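Local atomic coordinates of luciferase-like monooxygenase (Streptomyces bottropensis, PDB entry 7BIP), a protein that probably acts as a luciferase-like monooxygenase in the biosynthesis of the aromatic polyketide rishirilide, inserting oxygen into its substrate. Residues A[86-89]-A[90-94]; A[108-112]-A[113-117]; A[157-160]-A[161-165]. All blocks are in the same frame, centred on the assembly; numbering follows the deposited sequence.

Interaction 1: residues A[86-89]-A[90-94]; sequences LKLA and GKLAM
From L86 to A93 the backbone is a regular alpha helix, in which the amides of G90, K91, L92 and A93 each bond the carbonyl oxygen four residues earlier; the straightest of them, K91 N to K87 O, is 2.9 Å long at 172°. L88 and L92, one turn apart, lie alongside each other and point the same way, L88 CD1 standing 3.7 Å from L92 CD1. L88 gets there with CG trans to the backbone N (chi1 -170°), whereas L92 turns CG beside its own N and lays CG 3.3 Å from L88 O. K91 takes the less common first torsion, with CG between N and the carbonyl carbon (chi1 71°), which brings CG 3.4 Å from K87 O. Helix 85-98 is the crossover helix of the beta-alpha-beta unit 72-78, 85-98, 103-107 of the TIM-barrel fold: the leucine pair faces F107, L103 and V105, while W141 NE1 of helix 126-142 gives A89 O a second bond. K87 NZ and K91 NZ lie 5.6 Å apart; K91 makes a salt bridge to D56, and K87 NZ hydrogen-bonds T83 OG1 of the second subunit. One flank of the helix is therefore apolar and packs on the barrel strand, while at the dimer interface the K91 amines of the two subunits lie close as like charges, which D56 probably offsets.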
loop_
_atom_site.group_PDB
_atom_site.type_symbol
_atom_site.label_atom_id
_atom_site.label_comp_id
_atom_site.label_asym_id
_atom_site.label_seq_id
_atom_site.Cartn_x
_atom_site.Cartn_y
_atom_site.Cartn_z
ATOM N N LEU A 86 -10.844 -7.580 -6.078
ATOM C CA LEU A 86 -10.035 -8.514 -5.298
ATOM C C LEU A 86 -8.850 -7.798 -4.668
ATOM O O LEU A 86 -8.512 -8.028 -3.501
ATOM C CB LEU A 86 -9.537 -9.656 -6.185
ATOM C CG LEU A 86 -10.575 -10.668 -6.671
ATOM C CD1 LEU A 86 -9.940 -11.582 -7.722
ATOM C CD2 LEU A 86 -11.136 -11.479 -5.510
ATOM N N LYS A 87 -8.190 -6.946 -5.445
ATOM C CA LYS A 87 -7.028 -6.216 -4.954
ATOM C C LYS A 87 -7.426 -5.165 -3.933
ATOM O O LYS A 87 -6.755 -5.002 -2.905
ATOM C CB LYS A 87 -6.331 -5.551 -6.131
ATOM C CG LYS A 87 -5.780 -6.530 -7.113
ATOM C CD LYS A 87 -4.613 -7.230 -6.518
ATOM C CE LYS A 87 -3.497 -6.236 -6.308
ATOM N NZ LYS A 87 -3.153 -5.530 -7.573
ATOM N N LEU A 88 -8.492 -4.419 -4.226
ATOM C CA LEU A 88 -8.947 -3.383 -3.312
ATOM C C LEU A 88 -9.377 -3.988 -1.983
ATOM O O LEU A 88 -8.981 -3.509 -0.912
ATOM C CB LEU A 88 -10.093 -2.603 -3.951
ATOM C CG LEU A 88 -10.543 -1.325 -3.254
ATOM C CD1 LEU A 88 -9.356 -0.409 -2.945
ATOM C CD2 LEU A 88 -11.524 -0.647 -4.191
ATOM N N ALA A 89 -10.188 -5.048 -2.027
ATOM C CA ALA A 89 -10.598 -5.692 -0.783
ATOM C C ALA A 89 -9.392 -6.211 -0.014
ATOM O O ALA A 89 -9.310 -6.050 1.210
ATOM C CB ALA A 89 -11.575 -6.831 -1.067
ATOM N N GLY A 90 -8.440 -6.828 -0.725
ATOM C CA GLY A 90 -7.291 -7.420 -0.055
ATOM C C GLY A 90 -6.392 -6.392 0.607
ATOM O O GLY A 90 -6.020 -6.550 1.772
ATOM N N LYS A 91 -6.019 -5.325 -0.126
ATOM C CA LYS A 91 -5.101 -4.356 0.481
ATOM C C LYS A 91 -5.771 -3.608 1.621
ATOM O O LYS A 91 -5.119 -3.302 2.628
ATOM C CB LYS A 91 -4.544 -3.376 -0.563
ATOM C CG LYS A 91 -5.532 -2.350 -1.108
ATOM C CD LYS A 91 -4.821 -1.352 -2.038
ATOM C CE LYS A 91 -4.361 -2.011 -3.318
ATOM N NZ LYS A 91 -3.996 -0.978 -4.339
ATOM N N LEU A 92 -7.074 -3.347 1.515
ATOM C CA LEU A 92 -7.754 -2.655 2.606
ATOM C C LEU A 92 -7.895 -3.557 3.828
ATOM O O LEU A 92 -7.823 -3.079 4.966
ATOM C CB LEU A 92 -9.122 -2.160 2.149
ATOM C CG LEU A 92 -9.100 -0.977 1.173
ATOM C CD1 LEU A 92 -10.481 -0.839 0.562
ATOM C CD2 LEU A 92 -8.646 0.330 1.855
ATOM N N ALA A 93 -8.095 -4.864 3.618
ATOM C CA ALA A 93 -8.117 -5.786 4.749
ATOM C C ALA A 93 -6.751 -5.857 5.439
ATOM O O ALA A 93 -6.674 -5.895 6.677
ATOM C CB ALA A 93 -8.591 -7.178 4.300
ATOM N N MET A 94 -5.657 -5.845 4.663
ATOM C CA MET A 94 -4.337 -5.774 5.289
ATOM C C MET A 94 -4.206 -4.516 6.139
ATOM O O MET A 94 -3.729 -4.560 7.281
ATOM C CB MET A 94 -3.237 -5.803 4.227
ATOM C CG MET A 94 -3.093 -7.117 3.457
ATOM S SD MET A 94 -1.780 -6.924 2.220
ATOM C CE MET A 94 -0.289 -6.945 3.223
#

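Interaction 2: residues A[108-112]-A[113-117]; sequences GRAFL and PDEFT
L112 and E115 both turn CG beside their own backbone N, with chi1 of -64° and -66°, and with E115 extended beyond CG the two side chains cross obliquely. L112 CD1 comes 3.3 Å from E115 OE2, and L112 CB packs on the carboxylate carbon. The same carboxylate is well supplied with donors: OE2 accepts from H45 ND1 and from the backbone N of Y46, while E115 OE1 takes a hydrogen from a water 2.6 Å away that itself accepts from F111 N. L112 stands at the N-cap of helix 113-119, at the end of the loop that leaves strand 103-107 of the TIM barrel, with P113 as the first helical residue. A leucine has no side-chain acceptor for the first amides; L112 O takes the opening helical bonds, from E115 N at 3.1 Å and F116 N at 3.5 Å, both weak, the first bent to 127°. The next carbonyl, P113 O, accepts both T117 N and T117 OG1, the hydroxyl coming from above the carbonyl plane. F116 turns an edge of its ring to the loop, where F116 CE2 lies 3.6 Å from A110 CB and A110 O sits in the ring plane. F82 meets the F116 ring edge-to-face, and A261 and V262 of helix 240-262 pack against L112.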
loop_
_atom_site.group_PDB
_atom_site.type_symbol
_atom_site.label_atom_id
_atom_site.label_comp_id
_atom_site.label_asym_id
_atom_site.label_seq_id
_atom_site.Cartn_x
_atom_site.Cartn_y
_atom_site.Cartn_z
ATOM N N GLY A 108 -15.007 6.731 -3.948
ATOM C CA GLY A 108 -15.416 7.896 -4.706
ATOM C C GLY A 108 -15.460 7.638 -6.203
ATOM O O GLY A 108 -14.945 6.640 -6.703
ATOM N N ARG A 109 -16.097 8.571 -6.909
ATOM C CA ARG A 109 -16.140 8.552 -8.363
ATOM C C ARG A 109 -14.957 9.328 -8.923
ATOM O O ARG A 109 -14.528 10.337 -8.355
ATOM C CB ARG A 109 -17.444 9.162 -8.887
ATOM C CG ARG A 109 -18.709 8.566 -8.302
ATOM C CD ARG A 109 -19.154 7.324 -9.050
ATOM N NE ARG A 109 -19.130 7.474 -10.504
ATOM C CZ ARG A 109 -20.134 7.962 -11.227
ATOM N NH1 ARG A 109 -20.015 8.057 -12.545
ATOM N NH2 ARG A 109 -21.253 8.358 -10.636
ATOM N N ALA A 110 -14.426 8.851 -10.038
ATOM C CA ALA A 110 -13.378 9.608 -10.694
ATOM C C ALA A 110 -13.998 10.695 -11.569
ATOM O O ALA A 110 -15.147 10.599 -12.007
ATOM C CB ALA A 110 -12.496 8.688 -11.535
ATOM N N PHE A 111 -13.213 11.736 -11.830
ATOM C CA PHE A 111 -13.687 12.776 -12.734
ATOM C C PHE A 111 -12.612 13.402 -13.612
ATOM O O PHE A 111 -12.970 14.130 -14.541
ATOM C CB PHE A 111 -14.393 13.888 -11.943
ATOM C CG PHE A 111 -13.475 14.692 -11.066
ATOM C CD1 PHE A 111 -13.037 15.947 -11.469
ATOM C CD2 PHE A 111 -13.062 14.201 -9.838
ATOM C CE1 PHE A 111 -12.194 16.692 -10.662
ATOM C CE2 PHE A 111 -12.217 14.943 -9.023
ATOM C CZ PHE A 111 -11.782 16.188 -9.437
ATOM N N LEU A 112 -11.329 13.154 -13.371
ATOM C CA LEU A 112 -10.291 13.737 -14.212
ATOM C C LEU A 112 -10.247 12.993 -15.538
ATOM O O LEU A 112 -10.065 11.772 -15.542
ATOM C CB LEU A 112 -8.935 13.676 -13.524
ATOM C CG LEU A 112 -8.783 14.494 -12.235
ATOM C CD1 LEU A 112 -7.373 14.357 -11.665
ATOM C CD2 LEU A 112 -9.128 15.948 -12.488
ATOM N N PRO A 113 -10.411 13.673 -16.674
ATOM C CA PRO A 113 -10.468 12.942 -17.953
ATOM C C PRO A 113 -9.203 12.161 -18.269
ATOM O O PRO A 113 -9.291 11.049 -18.803
ATOM C CB PRO A 113 -10.732 14.056 -18.975
ATOM C CG PRO A 113 -11.412 15.134 -18.176
ATOM C CD PRO A 113 -10.739 15.101 -16.833
ATOM N N ASP A 114 -8.025 12.695 -17.930
ATOM C CA ASP A 114 -6.793 11.967 -18.218
ATOM C C ASP A 114 -6.701 10.658 -17.443
ATOM O O ASP A 114 -6.059 9.710 -17.911
ATOM C CB ASP A 114 -5.574 12.836 -17.913
ATOM C CG ASP A 114 -5.442 14.000 -18.871
ATOM O OD1 ASP A 114 -4.609 14.892 -18.615
ATOM O OD2 ASP A 114 -6.180 14.025 -19.876
ATOM N N GLU A 115 -7.293 10.588 -16.246
ATOM C CA GLU A 115 -7.306 9.317 -15.525
ATOM C C GLU A 115 -8.090 8.266 -16.294
ATOM O O GLU A 115 -7.622 7.137 -16.467
ATOM C CB GLU A 115 -7.870 9.498 -14.112
ATOM C CG GLU A 115 -6.993 10.367 -13.216
ATOM C CD GLU A 115 -7.611 10.674 -11.860
ATOM O OE1 GLU A 115 -8.837 10.467 -11.687
ATOM O OE2 GLU A 115 -6.867 11.155 -10.975
ATOM N N PHE A 116 -9.283 8.621 -16.789
ATOM C CA PHE A 116 -10.071 7.671 -17.575
ATOM C C PHE A 116 -9.340 7.265 -18.851
ATOM O O PHE A 116 -9.327 6.082 -19.226
ATOM C CB PHE A 116 -11.435 8.277 -17.931
ATOM C CG PHE A 116 -12.435 8.243 -16.802
ATOM C CD1 PHE A 116 -13.222 7.118 -16.590
ATOM C CD2 PHE A 116 -12.601 9.348 -15.967
ATOM C CE1 PHE A 116 -14.148 7.087 -15.551
ATOM C CE2 PHE A 116 -13.525 9.326 -14.937
ATOM C CZ PHE A 116 -14.301 8.198 -14.729
ATOM N N THR A 117 -8.747 8.236 -19.546
ATOM C CA THR A 117 -8.101 7.933 -20.818
ATOM C C THR A 117 -6.918 6.998 -20.619
ATOM O O THR A 117 -6.743 6.028 -21.370
ATOM C CB THR A 117 -7.643 9.220 -21.502
ATOM O OG1 THR A 117 -8.770 10.071 -21.737
ATOM C CG2 THR A 117 -6.985 8.884 -22.829
HETATM O O HOH W 1 -10.691 11.739 -10.429
#

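Interaction 3: residues A[157-160]-A[161-165]; sequences PVTM and LPRTW
The guanidinium of R163 carries T159 CG2 over one face, 3.7 Å above the plane and offset toward the rim, while M160 O lies at its edge, in plane. The two side chains, T159 and R163, cross at about a right angle. R163 NH2 donates to M160 O at 2.9 Å and 160°, arriving on a lone pair in the carbonyl plane. Bends at chi2 and chi3 (-58° and -74°) curl the arginine back toward M160 O, three residues earlier; the peptide before P162 is cis. L140 O also accepts from NH2, and NH1 makes weak bonds to E143 O and to E144, a calcium ligand in a structure of this protein, though none is bound to it in this chain. A leucine in place of R163 would probably leave M160 O and L140 O without this donor and E144 without its nearby positive charge. A water accepts from M160 N and, weakly, from NH2. M160, its SD 3.2 Å from L161 O, packs on L86 of helix 85-98 and L140 of helix 126-142, with F47 of the second subunit against it. The turn thus leads from strand 154-158 across both helices toward strand 171-175.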
loop_
_atom_site.group_PDB
_atom_site.type_symbol
_atom_site.label_atom_id
_atom_site.label_comp_id
_atom_site.label_asym_id
_atom_site.label_seq_id
_atom_site.Cartn_x
_atom_site.Cartn_y
_atom_site.Cartn_z
ATOM N N PRO A 157 -16.393 -19.481 -6.627
ATOM C CA PRO A 157 -16.308 -19.131 -5.201
ATOM C C PRO A 157 -14.882 -18.951 -4.675
ATOM O O PRO A 157 -14.018 -19.808 -4.901
ATOM C CB PRO A 157 -16.990 -20.312 -4.504
ATOM C CG PRO A 157 -16.896 -21.448 -5.475
ATOM C CD PRO A 157 -16.957 -20.829 -6.839
ATOM N N VAL A 158 -14.647 -17.820 -3.995
ATOM C CA VAL A 158 -13.364 -17.515 -3.371
ATOM C C VAL A 158 -13.644 -16.912 -2.003
ATOM O O VAL A 158 -14.729 -16.395 -1.738
ATOM C CB VAL A 158 -12.495 -16.542 -4.202
ATOM C CG1 VAL A 158 -11.972 -17.227 -5.463
ATOM C CG2 VAL A 158 -13.277 -15.256 -4.514
ATOM N N THR A 159 -12.644 -16.980 -1.126
ATOM C CA THR A 159 -12.693 -16.285 0.155
ATOM C C THR A 159 -11.435 -15.440 0.280
ATOM O O THR A 159 -10.318 -15.971 0.250
ATOM C CB THR A 159 -12.811 -17.254 1.334
ATOM O OG1 THR A 159 -13.947 -18.104 1.151
ATOM C CG2 THR A 159 -12.974 -16.465 2.632
ATOM N N MET A 160 -11.617 -14.128 0.391
ATOM C CA MET A 160 -10.501 -13.193 0.415
ATOM C C MET A 160 -9.817 -13.193 1.774
ATOM O O MET A 160 -10.471 -13.069 2.813
ATOM C CB MET A 160 -10.990 -11.782 0.080
ATOM C CG MET A 160 -9.915 -10.695 0.177
ATOM S SD MET A 160 -8.488 -10.956 -0.921
ATOM C CE MET A 160 -9.301 -11.248 -2.472
ATOM N N LEU A 161 -8.500 -13.336 1.762
ATOM C CA LEU A 161 -7.665 -13.173 2.934
ATOM C C LEU A 161 -6.832 -11.910 2.785
ATOM O O LEU A 161 -6.621 -11.424 1.667
ATOM C CB LEU A 161 -6.736 -14.385 3.120
ATOM C CG LEU A 161 -7.426 -15.713 3.442
ATOM C CD1 LEU A 161 -6.378 -16.822 3.441
ATOM C CD2 LEU A 161 -8.158 -15.663 4.777
ATOM N N PRO A 162 -6.384 -11.315 3.890
ATOM C CA PRO A 162 -6.796 -11.653 5.252
ATOM C C PRO A 162 -8.240 -11.222 5.480
ATOM O O PRO A 162 -8.746 -10.330 4.785
ATOM C CB PRO A 162 -5.835 -10.841 6.117
ATOM C CG PRO A 162 -5.546 -9.590 5.259
ATOM C CD PRO A 162 -5.545 -10.099 3.836
ATOM N N ARG A 163 -8.928 -11.870 6.407
ATOM C CA ARG A 163 -10.207 -11.325 6.821
ATOM C C ARG A 163 -9.976 -9.996 7.524
ATOM O O ARG A 163 -8.904 -9.744 8.070
ATOM C CB ARG A 163 -10.936 -12.306 7.731
ATOM C CG ARG A 163 -10.959 -13.743 7.180
ATOM C CD ARG A 163 -11.600 -13.839 5.797
ATOM N NE ARG A 163 -13.053 -13.700 5.846
ATOM C CZ ARG A 163 -13.791 -13.231 4.845
ATOM N NH1 ARG A 163 -15.113 -13.141 4.962
ATOM N NH2 ARG A 163 -13.203 -12.838 3.727
ATOM N N THR A 164 -10.985 -9.128 7.491
ATOM C CA THR A 164 -10.797 -7.830 8.129
ATOM C C THR A 164 -10.737 -7.962 9.655
ATOM O O THR A 164 -11.147 -8.967 10.254
ATOM C CB THR A 164 -11.913 -6.858 7.729
ATOM O OG1 THR A 164 -13.181 -7.393 8.123
ATOM C CG2 THR A 164 -11.912 -6.640 6.214
ATOM N N TRP A 165 -10.176 -6.930 10.281
ATOM C CA TRP A 165 -10.166 -6.831 11.733
ATOM C C TRP A 165 -11.545 -6.440 12.245
ATOM O O TRP A 165 -12.100 -7.090 13.144
ATOM C CB TRP A 165 -9.115 -5.798 12.140
ATOM C CG TRP A 165 -9.029 -5.463 13.606
ATOM C CD1 TRP A 165 -9.979 -4.832 14.373
ATOM C CD2 TRP A 165 -7.909 -5.691 14.466
ATOM N NE1 TRP A 165 -9.515 -4.673 15.653
ATOM C CE2 TRP A 165 -8.246 -5.189 15.734
ATOM C CE3 TRP A 165 -6.652 -6.273 14.282
ATOM C CZ2 TRP A 165 -7.372 -5.262 16.827
ATOM C CZ3 TRP A 165 -5.786 -6.349 15.356
ATOM C CH2 TRP A 165 -6.145 -5.839 16.615
HETATM O O HOH W 2 -14.339 -13.348 0.610
#

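Going from the N terminus, interaction 1 comes first, inside helix 85-98; the chain then runs into interaction 2, which joins the end of strand 103-107 to helix 113-119. After helix 126-142 and the hairpin of strands 146-149 and 154-158, interaction 3 leads toward strand 171-175. Each contact is local and closes before the next opens, so none nest or cross. Interactions 1 and 3 nevertheless meet, A93 CB lying 3.2 Å from P162 O, which lays the loop after strand 154-158 on helix 85-98. Both also touch the second subunit. Interaction 2 stands apart, its nearest atoms about 8 Å from interaction 1 and about 17 Å from interaction 3.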